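Local atomic coordinates of uroporphyrinogen-III C-methyltransferase (Pseudomonas denitrificans, PDB entry 1S4D), a protein that catalyses the two successive S-adenosyl-L-methionine-dependent methylations, at C-2 and C-7, that convert uroporphyrinogen III to precorrin-2 on the way to cobalamin and siroheme. Residues Pro10-Gly15 / Ala35-Gln40. Numbering follows the deposited sequence.
Sequences PALEKG and ANALRQ
In the beta-alpha-beta unit that begins the parallel-sheet domain of this tetrapyrrole methylase, the lead-in to strand 16-21 packs against helix 32-40: Pro10, Ala11 and Leu12 meet Asn36, Ala37 and Gln40. The helix follows strand 16-21 in the chain and leads on to the parallel strand 43-46, with strand 94-99 lying between these two in the sheet. The contact is structural packing, away from the S-adenosyl-L-homocysteine site.

Gln40 buries the most surface of the six residues. With CD anti to CA (chi2 170°), its side chain stretches out to bring the amide to the backbone of Ala11 and Leu12. Gln40 CD stands 3.6 Å from Leu12 N, with Ala11 CA at 4.1 Å. Which way round that amide sits is uncertain; with its oxygen toward Leu12 N, it could accept a hydrogen bond. Shortening Gln40 to an alanine is likely to open a gap beside Ala11 and Leu12 and to take a polar neighbour from the Leu12 amide.

Leu12 makes the apolar contact with Ala37. With CG anti to the backbone N (chi1 160°), its CD2 methyl lies 4.4 Å from Ala37 CB, and Trp18 of strand 16-21 touches both side chains. The same methyl comes within 4.0 Å of Ala37 O, a carbonyl oxygen that accepts a backbone hydrogen bond from Gln40 N. Leu12 O accepts a hydrogen bond from Arg94 NH1, tying the loop to strand 94-99. Further back along the helix, Asn36 ND2 approaches Pro10 O to 3.5 Å.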
ATOM      1  N   PRO B  10      19.377   8.525   3.803  1.00 30.66           N
ATOM      2  CA  PRO B  10      20.366   8.275   2.748  1.00 29.76           C
ATOM      3  C   PRO B  10      20.300   9.365   1.703  1.00 29.15           C
ATOM      4  O   PRO B  10      19.225   9.819   1.345  1.00 29.20           O
ATOM      5  CB  PRO B  10      19.912   6.951   2.138  1.00 29.68           C
ATOM      6  CG  PRO B  10      18.916   6.395   3.070  1.00 29.50           C
ATOM      7  CD  PRO B  10      18.297   7.521   3.798  1.00 30.23           C
ATOM      8  N   ALA B  11      21.457   9.804   1.241  1.00 29.00           N
ATOM      9  CA  ALA B  11      21.545  10.744   0.131  1.00 28.43           C
ATOM     10  C   ALA B  11      21.077  10.078  -1.154  1.00 28.12           C
ATOM     11  O   ALA B  11      21.297   8.895  -1.338  1.00 27.95           O
ATOM     12  CB  ALA B  11      22.973  11.191  -0.035  1.00 27.97           C
ATOM     13  N   LEU B  12      20.432  10.831  -2.040  1.00 28.12           N
ATOM     14  CA  LEU B  12      20.278  10.377  -3.419  1.00 28.12           C
ATOM     15  C   LEU B  12      21.566  10.697  -4.189  1.00 28.40           C
ATOM     16  O   LEU B  12      21.837  11.832  -4.552  1.00 28.88           O
ATOM     17  CB  LEU B  12      19.013  10.949  -4.059  1.00 27.72           C
ATOM     18  CG  LEU B  12      18.831  11.006  -5.577  1.00 26.94           C
ATOM     19  CD1 LEU B  12      19.006   9.644  -6.293  1.00 23.31           C
ATOM     20  CD2 LEU B  12      17.479  11.671  -5.884  1.00 24.49           C
ATOM     21  N   GLU B  13      22.358   9.654  -4.397  1.00 28.70           N
ATOM     22  CA  GLU B  13      23.730   9.725  -4.889  1.00 28.60           C
ATOM     23  C   GLU B  13      23.858   9.979  -6.380  1.00 27.47           C
ATOM     24  O   GLU B  13      23.085   9.455  -7.165  1.00 27.45           O
ATOM     25  CB  GLU B  13      24.408   8.390  -4.601  1.00 28.84           C
ATOM     26  CG  GLU B  13      25.725   8.526  -3.885  1.00 33.40           C
ATOM     27  CD  GLU B  13      25.566   8.277  -2.416  1.00 38.75           C
ATOM     28  OE1 GLU B  13      25.786   9.221  -1.623  1.00 41.06           O
ATOM     29  OE2 GLU B  13      25.202   7.132  -2.070  1.00 41.64           O
ATOM     30  N   LYS B  14      24.874  10.742  -6.768  1.00 26.72           N
ATOM     31  CA  LYS B  14      25.181  10.974  -8.176  1.00 26.02           C
ATOM     32  C   LYS B  14      25.259   9.651  -8.936  1.00 25.23           C
ATOM     33  O   LYS B  14      25.896   8.697  -8.483  1.00 25.36           O
ATOM     34  CB  LYS B  14      26.487  11.755  -8.325  1.00 26.32           C
ATOM     35  CG  LYS B  14      26.401  13.255  -7.947  1.00 27.63           C
ATOM     36  CD  LYS B  14      27.622  14.011  -8.465  1.00 29.50           C
ATOM     37  CE  LYS B  14      27.834  15.311  -7.714  1.00 33.15           C
ATOM     38  NZ  LYS B  14      27.986  16.496  -8.630  1.00 35.79           N
ATOM     39  N   GLY B  15      24.569   9.577 -10.066  1.00 24.07           N
ATOM     40  CA  GLY B  15      24.644   8.397 -10.902  1.00 23.49           C
ATOM     41  C   GLY B  15      23.795   7.230 -10.444  1.00 23.34           C
ATOM     42  O   GLY B  15      24.033   6.088 -10.854  1.00 23.57           O
ATOM     43  N   ALA B  35      10.179  12.905   0.147  1.00 24.74           N
ATOM     44  CA  ALA B  35      10.422  14.347   0.338  1.00 25.58           C
ATOM     45  C   ALA B  35      11.925  14.651   0.347  1.00 26.23           C
ATOM     46  O   ALA B  35      12.397  15.602  -0.274  1.00 26.37           O
ATOM     47  CB  ALA B  35       9.779  14.821   1.626  1.00 25.66           C
ATOM     48  N   ASN B  36      12.684  13.811   1.042  1.00 26.85           N
ATOM     49  CA  ASN B  36      14.133  13.889   0.964  1.00 26.87           C
ATOM     50  C   ASN B  36      14.692  13.702  -0.464  1.00 26.86           C
ATOM     51  O   ASN B  36      15.519  14.497  -0.893  1.00 27.04           O
ATOM     52  CB  ASN B  36      14.800  12.957   1.980  1.00 26.43           C
ATOM     53  CG  ASN B  36      16.224  13.361   2.266  1.00 26.29           C
ATOM     54  OD1 ASN B  36      16.535  14.550   2.387  1.00 26.91           O
ATOM     55  ND2 ASN B  36      17.108  12.381   2.340  1.00 26.35           N
ATOM     56  N   ALA B  37      14.235  12.692  -1.204  1.00 27.01           N
ATOM     57  CA  ALA B  37      14.640  12.549  -2.619  1.00 27.43           C
ATOM     58  C   ALA B  37      14.361  13.818  -3.429  1.00 27.68           C
ATOM     59  O   ALA B  37      15.268  14.399  -4.025  1.00 27.68           O
ATOM     60  CB  ALA B  37      13.964  11.361  -3.270  1.00 27.04           C
ATOM     61  N   LEU B  38      13.102  14.251  -3.420  1.00 28.15           N
ATOM     62  CA  LEU B  38      12.670  15.451  -4.129  1.00 28.38           C
ATOM     63  C   LEU B  38      13.615  16.639  -3.937  1.00 28.85           C
ATOM     64  O   LEU B  38      13.923  17.347  -4.894  1.00 28.84           O
ATOM     65  CB  LEU B  38      11.268  15.827  -3.676  1.00 27.98           C
ATOM     66  CG  LEU B  38      10.069  15.555  -4.586  1.00 28.46           C
ATOM     67  CD1 LEU B  38      10.463  14.867  -5.872  1.00 26.08           C
ATOM     68  CD2 LEU B  38       8.959  14.780  -3.844  1.00 27.20           C
ATOM     69  N   ARG B  39      14.083  16.833  -2.703  1.00 29.44           N
ATOM     70  CA  ARG B  39      14.883  18.003  -2.349  1.00 30.12           C
ATOM     71  C   ARG B  39      16.309  17.879  -2.864  1.00 29.44           C
ATOM     72  O   ARG B  39      17.008  18.870  -2.990  1.00 29.62           O
ATOM     73  CB  ARG B  39      14.786  18.315  -0.828  1.00 30.69           C
ATOM     74  CG  ARG B  39      16.076  18.228   0.008  1.00 33.87           C
ATOM     75  CD  ARG B  39      15.869  18.056   1.528  1.00 38.45           C
ATOM     76  NE  ARG B  39      14.902  19.017   2.084  1.00 43.01           N
ATOM     77  CZ  ARG B  39      15.211  20.206   2.634  1.00 45.36           C
ATOM     78  NH1 ARG B  39      16.477  20.630   2.721  1.00 46.31           N
ATOM     79  NH2 ARG B  39      14.239  20.984   3.099  1.00 44.90           N
ATOM     80  N   GLN B  40      16.713  16.661  -3.207  1.00 29.01           N
ATOM     81  CA  GLN B  40      18.084  16.388  -3.644  1.00 28.46           C
ATOM     82  C   GLN B  40      18.225  16.210  -5.148  1.00 28.21           C
ATOM     83  O   GLN B  40      19.306  16.423  -5.698  1.00 28.41           O
ATOM     84  CB  GLN B  40      18.618  15.136  -2.963  1.00 27.81           C
ATOM     85  CG  GLN B  40      19.212  15.395  -1.615  1.00 28.71           C
ATOM     86  CD  GLN B  40      19.515  14.121  -0.847  1.00 29.93           C
ATOM     87  OE1 GLN B  40      18.975  13.913   0.226  1.00 32.69           O
ATOM     88  NE2 GLN B  40      20.380  13.276  -1.389  1.00 29.30           N
TER